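Local coordinates for protein putative mandelate racemase (PDB 2O56) that binds magnesium and is an enolase-superfamily protein related to mandelate racemase, probably acting as a hydro-lyase on a substrate not yet known, at residues A[176-181]-A[202-207]; A[182-187]-A[223-228]; A[256-261]-A[282-287]. All coordinates share one frame; numbering follows the deposited sequence.

Contact 1. Residues A[176-181]-A[202-207]; sequences VAMDRH and YDRMAA
R204 reaches out from helix 195-212 and presents the edge of its guanidinium group to the backbone of the loop 176-181, where carbonyl oxygens take up its N-H groups. NH1 gives the straightest bond across the contact, to M178 O at 2.7 Å with an N-H...O angle of 160°, and the acceptor lies almost exactly in the guanidinium plane. NH2 is 3.1 Å from D179 O, which it meets from above the carbonyl plane. M178 O receives one firm bond, from NH1, and a weak one from NH2. T175 O takes a further bond from NH1 and T151 O one from NE, so all three nitrogens of the group are engaged. The chain from CG to NE is extended (chi2 154°, chi3 167°), which carries the charge the full distance from helix to loop. The carboxylate of D179 does not touch the guanidinium group: its OD1 accepts from H181 N at 2.9 Å, closing an Asx turn, and from N183 N. Y156 of helix 153-165 touches both M178 and R204. The arrangement is that of an arginine on a barrel helix tying down a beta-alpha loop, here the one after strand 170-173 in the enolase-type TIM barrel.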
ATOM      1  N   VAL A 176      26.641  -0.227 -25.766  1.00 31.79           N
ATOM      2  CA  VAL A 176      27.187  -1.218 -24.825  1.00 30.31           C
ATOM      3  C   VAL A 176      27.425  -2.603 -25.444  1.00 32.20           C
ATOM      4  O   VAL A 176      28.404  -3.281 -25.108  1.00 39.35           O
ATOM      5  CB  VAL A 176      26.336  -1.303 -23.518  1.00 31.76           C
ATOM      6  CG1 VAL A 176      26.783  -2.443 -22.627  1.00 29.63           C
ATOM      7  CG2 VAL A 176      26.466  -0.021 -22.742  1.00 22.44           C
ATOM      8  N   ALA A 177      26.542  -3.012 -26.358  1.00 33.37           N
ATOM      9  CA  ALA A 177      26.432  -4.420 -26.768  1.00 36.26           C
ATOM     10  C   ALA A 177      27.439  -4.837 -27.861  1.00 37.99           C
ATOM     11  O   ALA A 177      27.549  -6.016 -28.204  1.00 34.43           O
ATOM     12  CB  ALA A 177      25.005  -4.732 -27.203  1.00 31.66           C
ATOM     13  N   MET A 178      28.173  -3.873 -28.407  1.00 34.83           N
ATOM     14  CA  MET A 178      29.320  -4.188 -29.258  1.00 34.31           C
ATOM     15  C   MET A 178      30.562  -4.162 -28.376  1.00 31.92           C
ATOM     16  O   MET A 178      30.818  -3.156 -27.708  1.00 39.19           O
ATOM     17  CB  MET A 178      29.474  -3.140 -30.372  1.00 39.30           C
ATOM     18  CG  MET A 178      30.383  -3.567 -31.547  1.00 36.27           C
ATOM     19  SD  MET A 178      29.540  -4.643 -32.728  1.00 44.47           S
ATOM     20  CE  MET A 178      28.294  -3.549 -33.411  1.00 35.31           C
ATOM     21  N   ASP A 179      31.338  -5.239 -28.362  1.00 30.14           N
ATOM     22  CA  ASP A 179      32.623  -5.189 -27.640  1.00 34.33           C
ATOM     23  C   ASP A 179      33.674  -4.393 -28.423  1.00 37.05           C
ATOM     24  O   ASP A 179      33.363  -3.808 -29.467  1.00 35.02           O
ATOM     25  CB  ASP A 179      33.136  -6.580 -27.216  1.00 33.85           C
ATOM     26  CG  ASP A 179      33.587  -7.445 -28.385  1.00 41.65           C
ATOM     27  OD1 ASP A 179      33.626  -6.969 -29.534  1.00 41.00           O
ATOM     28  OD2 ASP A 179      33.896  -8.630 -28.151  1.00 40.75           O
ATOM     29  N   ARG A 180      34.913  -4.378 -27.939  1.00 38.67           N
ATOM     30  CA  ARG A 180      35.939  -3.580 -28.598  1.00 42.18           C
ATOM     31  C   ARG A 180      36.405  -4.234 -29.891  1.00 41.49           C
ATOM     32  O   ARG A 180      37.067  -3.599 -30.702  1.00 50.01           O
ATOM     33  CB  ARG A 180      37.117  -3.294 -27.660  1.00 44.91           C
ATOM     34  CG  ARG A 180      37.789  -4.537 -27.100  1.00 62.26           C
ATOM     35  CD  ARG A 180      38.364  -4.285 -25.713  1.00 74.52           C
ATOM     36  NE  ARG A 180      39.825  -4.294 -25.716  1.00 88.70           N
ATOM     37  CZ  ARG A 180      40.575  -5.362 -25.450  1.00 95.66           C
ATOM     38  NH1 ARG A 180      40.005  -6.528 -25.155  1.00 91.46           N
ATOM     39  NH2 ARG A 180      41.902  -5.265 -25.477  1.00 84.76           N
ATOM     40  N   HIS A 181      36.021  -5.491 -30.094  1.00 44.62           N
ATOM     41  CA  HIS A 181      36.462  -6.272 -31.245  1.00 44.69           C
ATOM     42  C   HIS A 181      35.414  -6.377 -32.338  1.00 46.81           C
ATOM     43  O   HIS A 181      35.672  -6.940 -33.391  1.00 52.06           O
ATOM     44  CB  HIS A 181      36.896  -7.667 -30.787  1.00 40.75           C
ATOM     45  CG  HIS A 181      37.996  -7.640 -29.772  1.00 46.61           C
ATOM     46  ND1 HIS A 181      37.932  -8.332 -28.583  1.00 53.75           N
ATOM     47  CD2 HIS A 181      39.182  -6.982 -29.761  1.00 42.10           C
ATOM     48  CE1 HIS A 181      39.035  -8.113 -27.888  1.00 57.37           C
ATOM     49  NE2 HIS A 181      39.809  -7.294 -28.581  1.00 51.78           N
ATOM     50  N   TYR A 202      29.928   4.271 -22.170  1.00 27.64           N
ATOM     51  CA  TYR A 202      29.904   5.682 -21.795  1.00 29.76           C
ATOM     52  C   TYR A 202      30.759   6.569 -22.711  1.00 34.89           C
ATOM     53  O   TYR A 202      30.349   7.684 -23.064  1.00 30.99           O
ATOM     54  CB  TYR A 202      30.380   5.889 -20.352  1.00 26.10           C
ATOM     55  CG  TYR A 202      30.525   7.353 -20.021  1.00 36.88           C
ATOM     56  CD1 TYR A 202      29.411   8.111 -19.668  1.00 33.79           C
ATOM     57  CD2 TYR A 202      31.766   7.999 -20.112  1.00 33.64           C
ATOM     58  CE1 TYR A 202      29.527   9.462 -19.393  1.00 30.56           C
ATOM     59  CE2 TYR A 202      31.882   9.345 -19.849  1.00 31.04           C
ATOM     60  CZ  TYR A 202      30.770  10.069 -19.491  1.00 36.39           C
ATOM     61  OH  TYR A 202      30.882  11.411 -19.222  1.00 36.17           O
ATOM     62  N   ASP A 203      31.960   6.091 -23.043  1.00 35.07           N
ATOM     63  CA  ASP A 203      32.900   6.863 -23.883  1.00 35.49           C
ATOM     64  C   ASP A 203      32.367   7.032 -25.304  1.00 31.69           C
ATOM     65  O   ASP A 203      32.467   8.112 -25.881  1.00 32.82           O
ATOM     66  CB  ASP A 203      34.270   6.183 -23.945  1.00 30.43           C
ATOM     67  CG  ASP A 203      35.043   6.293 -22.647  1.00 34.82           C
ATOM     68  OD1 ASP A 203      34.749   7.187 -21.811  1.00 34.77           O
ATOM     69  OD2 ASP A 203      35.944   5.463 -22.460  1.00 37.07           O
ATOM     70  N   ARG A 204      31.791   5.971 -25.862  1.00 30.09           N
ATOM     71  CA  ARG A 204      31.098   6.086 -27.146  1.00 29.41           C
ATOM     72  C   ARG A 204      29.967   7.120 -27.074  1.00 35.34           C
ATOM     73  O   ARG A 204      29.839   7.991 -27.938  1.00 28.31           O
ATOM     74  CB  ARG A 204      30.544   4.731 -27.602  1.00 25.43           C
ATOM     75  CG  ARG A 204      31.596   3.726 -28.033  1.00 29.89           C
ATOM     76  CD  ARG A 204      31.078   2.330 -27.843  1.00 29.26           C
ATOM     77  NE  ARG A 204      31.889   1.319 -28.516  1.00 28.84           N
ATOM     78  CZ  ARG A 204      31.679   0.010 -28.431  1.00 40.70           C
ATOM     79  NH1 ARG A 204      30.688  -0.462 -27.683  1.00 29.47           N
ATOM     80  NH2 ARG A 204      32.466  -0.833 -29.086  1.00 31.58           N
ATOM     81  N   MET A 205      29.167   7.041 -26.019  1.00 30.72           N
ATOM     82  CA  MET A 205      28.014   7.923 -25.879  1.00 32.57           C
ATOM     83  C   MET A 205      28.440   9.385 -25.669  1.00 30.89           C
ATOM     84  O   MET A 205      27.814  10.305 -26.206  1.00 29.27           O
ATOM     85  CB  MET A 205      27.106   7.432 -24.749  1.00 30.76           C
ATOM     86  CG  MET A 205      25.755   8.107 -24.710  1.00 33.21           C
ATOM     87  SD  MET A 205      24.561   7.306 -25.763  1.00 36.45           S
ATOM     88  CE  MET A 205      24.360   5.736 -24.914  1.00 33.00           C
ATOM     89  N   ALA A 206      29.516   9.596 -24.913  1.00 33.86           N
ATOM     90  CA  ALA A 206      29.974  10.955 -24.624  1.00 30.78           C
ATOM     91  C   ALA A 206      30.628  11.573 -25.862  1.00 36.12           C
ATOM     92  O   ALA A 206      30.561  12.793 -26.072  1.00 32.73           O
ATOM     93  CB  ALA A 206      30.958  10.947 -23.438  1.00 27.30           C
ATOM     94  N   ALA A 207      31.255  10.721 -26.677  1.00 37.48           N
ATOM     95  CA  ALA A 207      31.773  11.096 -28.004  1.00 34.76           C
ATOM     96  C   ALA A 207      30.671  11.619 -28.927  1.00 38.23           C
ATOM     97  O   ALA A 207      30.823  12.649 -29.577  1.00 33.78           O
ATOM     98  CB  ALA A 207      32.481   9.893 -28.649  1.00 32.12           C
TER

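Contact 2. Residues A[182-187]-A[223-228]; sequences GNWNQQ and HAFTDT
The F225 ring is sandwiched between the amide of N185 on one face and CB of H223, from its own segment, on the other, while the indole of W184 reaches its edge. The amide lies nearly flat on the ring, the two planes 17° apart, with OD1 over the centre at 3.4 Å from F225 CG and ND2 toward the far rim, 3.3 Å from F225 CE1. This is an amide-aromatic stack. In N185 CG is anti to the backbone N (chi1 -166°), which swings the amide from the loop over the phenyl face. W184 CZ2 approaches in the plane of the phenyl ring, 3.8 Å from F225 CE2. The same indole carbon lies 3.7 Å from H223 CE1, the six-membered ring turning its edge to the imidazole face in an offset edge-to-face pair with planes at 89°. W184, H223 and F225 thereby form an aromatic cluster. The imidazole is held from elsewhere by a hydrogen bond between ND1 and D174 OD2, which should limit its rotation. A water links the backbones, donating to F225 O at 3.0 Å and weakly to Q187 O. On the magnesium side, H223 N is hydrogen-bonded to OE2 of the metal ligand E221, and the side chain of H223 comes within about 5 Å of the ion at its nearest atom, so the cluster borders the metal site. F139 also meets the W184 ring, and K84 of a neighbouring subunit packs on N185. Within the barrel, 182-187 belongs to the long connection from strand 170-173 to helix 195-212, whereas 223-228 leads from strand 217-221 into helix 228-238, with D227 at the N-cap position; the contact thus joins the loops of two adjacent parallel strands.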
ATOM      1  N   GLY A 182      34.226  -5.837 -32.091  1.00 43.64           N
ATOM      2  CA  GLY A 182      33.185  -5.809 -33.110  1.00 36.93           C
ATOM      3  C   GLY A 182      32.281  -7.014 -33.041  1.00 42.63           C
ATOM      4  O   GLY A 182      31.607  -7.341 -34.020  1.00 44.73           O
ATOM      5  N   ASN A 183      32.260  -7.674 -31.883  1.00 39.48           N
ATOM      6  CA  ASN A 183      31.275  -8.734 -31.629  1.00 38.38           C
ATOM      7  C   ASN A 183      30.013  -8.155 -30.982  1.00 39.83           C
ATOM      8  O   ASN A 183      30.112  -7.344 -30.062  1.00 39.60           O
ATOM      9  CB  ASN A 183      31.872  -9.820 -30.722  1.00 38.37           C
ATOM     10  CG  ASN A 183      33.189 -10.382 -31.255  1.00 47.00           C
ATOM     11  OD1 ASN A 183      33.228 -11.025 -32.300  1.00 46.11           O
ATOM     12  ND2 ASN A 183      34.263 -10.155 -30.526  1.00 36.82           N
ATOM     13  N   TRP A 184      28.846  -8.599 -31.456  1.00 38.42           N
ATOM     14  CA  TRP A 184      27.546  -8.070 -31.042  1.00 41.02           C
ATOM     15  C   TRP A 184      26.874  -8.996 -30.047  1.00 46.04           C
ATOM     16  O   TRP A 184      26.640 -10.161 -30.362  1.00 40.49           O
ATOM     17  CB  TRP A 184      26.618  -7.898 -32.261  1.00 42.84           C
ATOM     18  CG  TRP A 184      25.240  -7.365 -31.902  1.00 39.33           C
ATOM     19  CD1 TRP A 184      24.057  -8.056 -31.914  1.00 39.89           C
ATOM     20  CD2 TRP A 184      24.922  -6.038 -31.464  1.00 31.16           C
ATOM     21  NE1 TRP A 184      23.028  -7.235 -31.520  1.00 34.52           N
ATOM     22  CE2 TRP A 184      23.530  -5.994 -31.236  1.00 39.27           C
ATOM     23  CE3 TRP A 184      25.682  -4.876 -31.245  1.00 40.93           C
ATOM     24  CZ2 TRP A 184      22.877  -4.835 -30.796  1.00 39.75           C
ATOM     25  CZ3 TRP A 184      25.031  -3.725 -30.806  1.00 44.16           C
ATOM     26  CH2 TRP A 184      23.642  -3.717 -30.588  1.00 44.12           C
ATOM     27  N   ASN A 185      26.552  -8.461 -28.865  1.00 37.88           N
ATOM     28  CA  ASN A 185      25.761  -9.163 -27.861  1.00 41.97           C
ATOM     29  C   ASN A 185      26.407 -10.496 -27.492  1.00 44.21           C
ATOM     30  O   ASN A 185      25.796 -11.562 -27.607  1.00 41.58           O
ATOM     31  CB  ASN A 185      24.305  -9.360 -28.331  1.00 41.43           C
ATOM     32  CG  ASN A 185      23.367  -9.774 -27.200  1.00 40.17           C
ATOM     33  OD1 ASN A 185      23.599  -9.462 -26.029  1.00 49.46           O
ATOM     34  ND2 ASN A 185      22.299 -10.482 -27.554  1.00 49.34           N
ATOM     35  N   GLN A 186      27.658 -10.445 -27.058  1.00 36.44           N
ATOM     36  CA  GLN A 186      28.316 -11.679 -26.706  1.00 44.81           C
ATOM     37  C   GLN A 186      28.892 -11.707 -25.308  1.00 45.34           C
ATOM     38  O   GLN A 186      29.324 -12.764 -24.835  1.00 54.78           O
ATOM     39  CB  GLN A 186      29.343 -12.054 -27.758  1.00 35.93           C
ATOM     40  CG  GLN A 186      28.730 -12.807 -28.927  1.00 41.51           C
ATOM     41  CD  GLN A 186      29.725 -13.042 -30.041  1.00 60.87           C
ATOM     42  OE1 GLN A 186      30.945 -13.001 -29.835  1.00 58.27           O
ATOM     43  NE2 GLN A 186      29.210 -13.288 -31.236  1.00 62.44           N
ATOM     44  N   GLN A 187      28.881 -10.557 -24.637  1.00 42.49           N
ATOM     45  CA  GLN A 187      29.272 -10.507 -23.225  1.00 41.54           C
ATOM     46  C   GLN A 187      28.043 -10.657 -22.314  1.00 41.51           C
ATOM     47  O   GLN A 187      26.916 -10.366 -22.723  1.00 46.18           O
ATOM     48  CB  GLN A 187      30.111  -9.251 -22.917  1.00 39.03           C
ATOM     49  CG  GLN A 187      29.460  -7.971 -23.331  1.00 56.37           C
ATOM     50  CD  GLN A 187      30.424  -6.892 -23.771  1.00 51.17           C
ATOM     51  OE1 GLN A 187      31.583  -6.852 -23.354  1.00 41.23           O
ATOM     52  NE2 GLN A 187      29.928  -5.984 -24.611  1.00 50.52           N
ATOM     53  N   HIS A 223      18.231  -2.750 -25.428  1.00 25.47           N
ATOM     54  CA  HIS A 223      17.733  -3.994 -26.028  1.00 29.84           C
ATOM     55  C   HIS A 223      17.301  -5.051 -25.002  1.00 24.88           C
ATOM     56  O   HIS A 223      17.062  -6.199 -25.386  1.00 27.12           O
ATOM     57  CB  HIS A 223      18.788  -4.632 -26.946  1.00 26.71           C
ATOM     58  CG  HIS A 223      18.947  -3.964 -28.278  1.00 37.55           C
ATOM     59  ND1 HIS A 223      20.055  -3.198 -28.598  1.00 39.54           N
ATOM     60  CD2 HIS A 223      18.161  -3.971 -29.379  1.00 35.60           C
ATOM     61  CE1 HIS A 223      19.934  -2.753 -29.834  1.00 32.32           C
ATOM     62  NE2 HIS A 223      18.796  -3.206 -30.330  1.00 34.25           N
ATOM     63  N   ALA A 224      17.223  -4.667 -23.721  1.00 23.84           N
ATOM     64  CA  ALA A 224      17.059  -5.598 -22.598  1.00 27.45           C
ATOM     65  C   ALA A 224      18.128  -6.683 -22.545  1.00 28.97           C
ATOM     66  O   ALA A 224      17.849  -7.828 -22.148  1.00 32.05           O
ATOM     67  CB  ALA A 224      15.633  -6.205 -22.580  1.00 24.17           C
ATOM     68  N   PHE A 225      19.357  -6.316 -22.936  1.00 28.85           N
ATOM     69  CA  PHE A 225      20.514  -7.204 -22.802  1.00 29.73           C
ATOM     70  C   PHE A 225      21.037  -7.055 -21.363  1.00 25.99           C
ATOM     71  O   PHE A 225      21.676  -7.952 -20.802  1.00 29.40           O
ATOM     72  CB  PHE A 225      21.635  -6.831 -23.816  1.00 24.94           C
ATOM     73  CG  PHE A 225      21.262  -7.033 -25.295  1.00 23.36           C
ATOM     74  CD1 PHE A 225      20.303  -7.972 -25.681  1.00 29.98           C
ATOM     75  CD2 PHE A 225      21.907  -6.298 -26.288  1.00 36.95           C
ATOM     76  CE1 PHE A 225      19.981  -8.161 -27.023  1.00 33.19           C
ATOM     77  CE2 PHE A 225      21.598  -6.477 -27.638  1.00 30.93           C
ATOM     78  CZ  PHE A 225      20.637  -7.424 -28.010  1.00 33.74           C
ATOM     79  N   THR A 226      20.775  -5.898 -20.779  1.00 24.91           N
ATOM     80  CA  THR A 226      21.067  -5.638 -19.380  1.00 25.63           C
ATOM     81  C   THR A 226      19.944  -6.204 -18.488  1.00 31.18           C
ATOM     82  O   THR A 226      18.836  -6.509 -18.968  1.00 25.18           O
ATOM     83  CB  THR A 226      21.180  -4.125 -19.119  1.00 26.96           C
ATOM     84  OG1 THR A 226      20.170  -3.435 -19.870  1.00 22.63           O
ATOM     85  CG2 THR A 226      22.565  -3.592 -19.540  1.00 23.54           C
ATOM     86  N   ASP A 227      20.236  -6.354 -17.197  1.00 27.62           N
ATOM     87  CA  ASP A 227      19.177  -6.585 -16.221  1.00 33.77           C
ATOM     88  C   ASP A 227      19.020  -5.343 -15.344  1.00 30.08           C
ATOM     89  O   ASP A 227      19.629  -4.305 -15.623  1.00 26.33           O
ATOM     90  CB  ASP A 227      19.403  -7.898 -15.435  1.00 24.47           C
ATOM     91  CG  ASP A 227      20.554  -7.810 -14.416  1.00 36.50           C
ATOM     92  OD1 ASP A 227      21.310  -6.815 -14.414  1.00 34.04           O
ATOM     93  OD2 ASP A 227      20.716  -8.763 -13.612  1.00 36.77           O
ATOM     94  N   THR A 228      18.224  -5.441 -14.285  1.00 28.11           N
ATOM     95  CA  THR A 228      17.972  -4.298 -13.398  1.00 27.44           C
ATOM     96  C   THR A 228      19.259  -3.661 -12.861  1.00 29.40           C
ATOM     97  O   THR A 228      19.439  -2.456 -12.952  1.00 26.42           O
ATOM     98  CB  THR A 228      17.058  -4.695 -12.223  1.00 23.11           C
ATOM     99  OG1 THR A 228      15.855  -5.244 -12.752  1.00 26.42           O
ATOM    100  CG2 THR A 228      16.705  -3.480 -11.352  1.00 23.63           C
TER
HETATM  101  O   HOH W   1      23.491  -9.928 -22.211  1.00 48.56           O

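Contact 3. Residues A[256-261]-A[282-287]; sequences AQMKQV and RPFLEN
K259 sets its CG anti to the backbone N (chi1 -170°), then bends at chi2 (44°) and again at chi4, folding its amine back to the carbonyl of N287. M258, with a similar first torsion and two further bends, sets CG and CE close to F284 CE1, CE well out of the ring plane. The lysine bond runs from NZ to N287 O at 3.0 Å and lies in the carbonyl plane, with a C=O...N angle of 150°. The aliphatic part of the lysine also follows the asparagine: CD is 3.1 Å from N287 O, and CB is 3.7 Å from N287 ND2. The amide itself looks to other partners, OD1 to S289 OG and ND2, weakly, to P255 O. These segments belong to helices 255-264 and 277-286, consecutive outer helices of the enolase-type TIM barrel, with strand 269-271 between them in the chain. Nearer the barrel strands, M258 CB meets F284 CE1 at 3.7 Å in the plane of the ring, and the two side chains cross at about a right angle. M258 also touches L269 and A271 of the intervening strand, and both it and F284 pack on S289. Within 282-287, a salt bridge joins R282 NH1 to E286 OE1 at 3.0 Å, while E286 OE2 is hydrogen-bonded to Y316 OH of a neighbouring subunit.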
ATOM      1  N   ALA A 256       7.962  -4.759 -12.019  1.00 23.30           N
ATOM      2  CA  ALA A 256       8.560  -4.091 -10.855  1.00 22.20           C
ATOM      3  C   ALA A 256      10.015  -3.749 -11.101  1.00 24.36           C
ATOM      4  O   ALA A 256      10.530  -2.797 -10.511  1.00 26.40           O
ATOM      5  CB  ALA A 256       8.412  -4.935  -9.583  1.00 23.23           C
ATOM      6  N   GLN A 257      10.666  -4.521 -11.977  1.00 20.77           N
ATOM      7  CA  GLN A 257      12.063  -4.289 -12.328  1.00 26.36           C
ATOM      8  C   GLN A 257      12.209  -2.987 -13.119  1.00 22.35           C
ATOM      9  O   GLN A 257      13.118  -2.201 -12.859  1.00 25.06           O
ATOM     10  CB  GLN A 257      12.652  -5.467 -13.119  1.00 20.19           C
ATOM     11  CG  GLN A 257      12.506  -6.838 -12.464  1.00 23.94           C
ATOM     12  CD  GLN A 257      12.848  -6.867 -10.994  1.00 26.77           C
ATOM     13  OE1 GLN A 257      12.093  -7.400 -10.182  1.00 26.17           O
ATOM     14  NE2 GLN A 257      13.989  -6.313 -10.642  1.00 21.57           N
ATOM     15  N   MET A 258      11.306  -2.756 -14.072  1.00 23.14           N
ATOM     16  CA  MET A 258      11.232  -1.453 -14.763  1.00 27.27           C
ATOM     17  C   MET A 258      11.061  -0.273 -13.803  1.00 25.32           C
ATOM     18  O   MET A 258      11.695   0.784 -13.965  1.00 18.84           O
ATOM     19  CB  MET A 258      10.107  -1.452 -15.809  1.00 24.28           C
ATOM     20  CG  MET A 258      10.221  -0.336 -16.876  1.00 22.72           C
ATOM     21  SD  MET A 258      11.468  -0.641 -18.153  1.00 25.35           S
ATOM     22  CE  MET A 258      10.785  -2.089 -18.963  1.00 21.70           C
ATOM     23  N   LYS A 259      10.171  -0.445 -12.827  1.00 18.32           N
ATOM     24  CA  LYS A 259       9.991   0.534 -11.759  1.00 20.08           C
ATOM     25  C   LYS A 259      11.274   0.759 -10.954  1.00 27.08           C
ATOM     26  O   LYS A 259      11.616   1.906 -10.637  1.00 25.36           O
ATOM     27  CB  LYS A 259       8.818   0.140 -10.866  1.00 21.85           C
ATOM     28  CG  LYS A 259       8.362   1.179  -9.838  1.00 23.13           C
ATOM     29  CD  LYS A 259       8.265   2.577 -10.381  1.00 44.13           C
ATOM     30  CE  LYS A 259       7.847   3.558  -9.284  1.00 51.86           C
ATOM     31  NZ  LYS A 259       6.677   3.074  -8.500  1.00 48.45           N
ATOM     32  N   GLN A 260      12.000  -0.313 -10.653  1.00 24.07           N
ATOM     33  CA  GLN A 260      13.261  -0.169  -9.928  1.00 21.42           C
ATOM     34  C   GLN A 260      14.278   0.670 -10.734  1.00 24.05           C
ATOM     35  O   GLN A 260      14.943   1.520 -10.165  1.00 24.89           O
ATOM     36  CB  GLN A 260      13.819  -1.540  -9.525  1.00 28.08           C
ATOM     37  CG  GLN A 260      15.162  -1.535  -8.786  1.00 34.17           C
ATOM     38  CD  GLN A 260      15.096  -1.082  -7.334  1.00 34.05           C
ATOM     39  OE1 GLN A 260      14.036  -0.760  -6.803  1.00 31.07           O
ATOM     40  NE2 GLN A 260      16.258  -1.057  -6.684  1.00 31.68           N
ATOM     41  N   VAL A 261      14.360   0.458 -12.050  1.00 21.30           N
ATOM     42  CA  VAL A 261      15.242   1.265 -12.903  1.00 24.21           C
ATOM     43  C   VAL A 261      14.798   2.739 -12.884  1.00 22.81           C
ATOM     44  O   VAL A 261      15.611   3.621 -12.661  1.00 24.62           O
ATOM     45  CB  VAL A 261      15.364   0.695 -14.365  1.00 27.16           C
ATOM     46  CG1 VAL A 261      16.361   1.542 -15.228  1.00 19.40           C
ATOM     47  CG2 VAL A 261      15.870  -0.739 -14.328  1.00 18.65           C
ATOM     48  N   ARG A 282      -0.902  -2.062 -18.981  1.00 17.77           N
ATOM     49  CA  ARG A 282      -1.521  -1.708 -17.711  1.00 16.90           C
ATOM     50  C   ARG A 282      -0.583  -1.570 -16.487  1.00 22.24           C
ATOM     51  O   ARG A 282      -0.581  -0.512 -15.849  1.00 20.83           O
ATOM     52  CB  ARG A 282      -2.718  -2.611 -17.399  1.00 22.42           C
ATOM     53  CG  ARG A 282      -3.411  -2.231 -16.110  1.00 28.89           C
ATOM     54  CD  ARG A 282      -4.141  -3.406 -15.435  1.00 19.62           C
ATOM     55  NE  ARG A 282      -3.217  -4.502 -15.139  1.00 27.95           N
ATOM     56  CZ  ARG A 282      -2.440  -4.558 -14.053  1.00 29.61           C
ATOM     57  NH1 ARG A 282      -2.477  -3.602 -13.131  1.00 35.70           N
ATOM     58  NH2 ARG A 282      -1.621  -5.580 -13.892  1.00 36.72           N
ATOM     59  N   PRO A 283       0.220  -2.617 -16.166  1.00 19.16           N
ATOM     60  CA  PRO A 283       1.067  -2.513 -14.960  1.00 23.04           C
ATOM     61  C   PRO A 283       2.147  -1.449 -15.028  1.00 23.30           C
ATOM     62  O   PRO A 283       2.514  -0.874 -13.999  1.00 27.89           O
ATOM     63  CB  PRO A 283       1.751  -3.872 -14.893  1.00 18.96           C
ATOM     64  CG  PRO A 283       1.711  -4.374 -16.293  1.00 20.63           C
ATOM     65  CD  PRO A 283       0.402  -3.931 -16.816  1.00 19.56           C
ATOM     66  N   PHE A 284       2.657  -1.190 -16.225  1.00 22.67           N
ATOM     67  CA  PHE A 284       3.629  -0.093 -16.433  1.00 21.50           C
ATOM     68  C   PHE A 284       3.007   1.292 -16.321  1.00 28.24           C
ATOM     69  O   PHE A 284       3.685   2.291 -16.005  1.00 24.19           O
ATOM     70  CB  PHE A 284       4.291  -0.271 -17.798  1.00 22.05           C
ATOM     71  CG  PHE A 284       5.040  -1.545 -17.910  1.00 22.97           C
ATOM     72  CD1 PHE A 284       6.329  -1.646 -17.389  1.00 18.45           C
ATOM     73  CD2 PHE A 284       4.445  -2.668 -18.460  1.00 20.12           C
ATOM     74  CE1 PHE A 284       7.038  -2.848 -17.444  1.00 22.80           C
ATOM     75  CE2 PHE A 284       5.138  -3.884 -18.510  1.00 20.73           C
ATOM     76  CZ  PHE A 284       6.449  -3.963 -18.008  1.00 19.47           C
ATOM     77  N   LEU A 285       1.717   1.368 -16.604  1.00 23.28           N
ATOM     78  CA  LEU A 285       1.002   2.638 -16.450  1.00 27.67           C
ATOM     79  C   LEU A 285       0.704   2.860 -14.979  1.00 27.73           C
ATOM     80  O   LEU A 285       0.908   3.952 -14.460  1.00 26.44           O
ATOM     81  CB  LEU A 285      -0.288   2.651 -17.272  1.00 25.12           C
ATOM     82  CG  LEU A 285      -0.122   2.484 -18.782  1.00 24.49           C
ATOM     83  CD1 LEU A 285      -1.493   2.392 -19.408  1.00 22.58           C
ATOM     84  CD2 LEU A 285       0.613   3.636 -19.361  1.00 29.25           C
ATOM     85  N   GLU A 286       0.250   1.805 -14.312  1.00 23.73           N
ATOM     86  CA  GLU A 286      -0.073   1.873 -12.892  1.00 25.36           C
ATOM     87  C   GLU A 286       1.137   2.065 -11.993  1.00 30.18           C
ATOM     88  O   GLU A 286       1.034   2.726 -10.973  1.00 25.70           O
ATOM     89  CB  GLU A 286      -0.904   0.657 -12.469  1.00 30.31           C
ATOM     90  CG  GLU A 286      -2.324   0.719 -13.041  1.00 33.29           C
ATOM     91  CD  GLU A 286      -3.205  -0.425 -12.583  1.00 45.77           C
ATOM     92  OE1 GLU A 286      -2.861  -1.109 -11.595  1.00 53.18           O
ATOM     93  OE2 GLU A 286      -4.246  -0.648 -13.225  1.00 40.93           O
ATOM     94  N   ASN A 287       2.282   1.515 -12.378  1.00 23.03           N
ATOM     95  CA  ASN A 287       3.464   1.618 -11.541  1.00 22.39           C
ATOM     96  C   ASN A 287       4.340   2.838 -11.856  1.00 24.72           C
ATOM     97  O   ASN A 287       5.310   3.100 -11.162  1.00 25.61           O
ATOM     98  CB  ASN A 287       4.250   0.281 -11.449  1.00 24.21           C
ATOM     99  CG  ASN A 287       5.172  -0.007 -12.661  1.00 25.90           C
ATOM    100  OD1 ASN A 287       5.282   0.772 -13.593  1.00 21.38           O
ATOM    101  ND2 ASN A 287       5.845  -1.154 -12.617  1.00 16.39           N
TER

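In the fold
All three contacts lie in the loops and helices that follow successive parallel strands of the barrel. Contacts 1 and 2 interleave: 176-181 and 182-187 form one run of loop, pairing first with helix 195-212 and then with the loop after strand 217-221. Their centres are 12 Å apart and they touch, probably hydrogen-bonded from N185 N to A177 O. Contact 3 comes later, 22 Å from contact 2 and 28 Å from contact 1 between centres. T228 probably hydrogen-bonds to Q257 between contacts 2 and 3, and both meet the same neighbouring subunit. Contact 2 lies closest to the magnesium, while contact 1 ties its loop to an outer helix and contact 3 joins two outer helices.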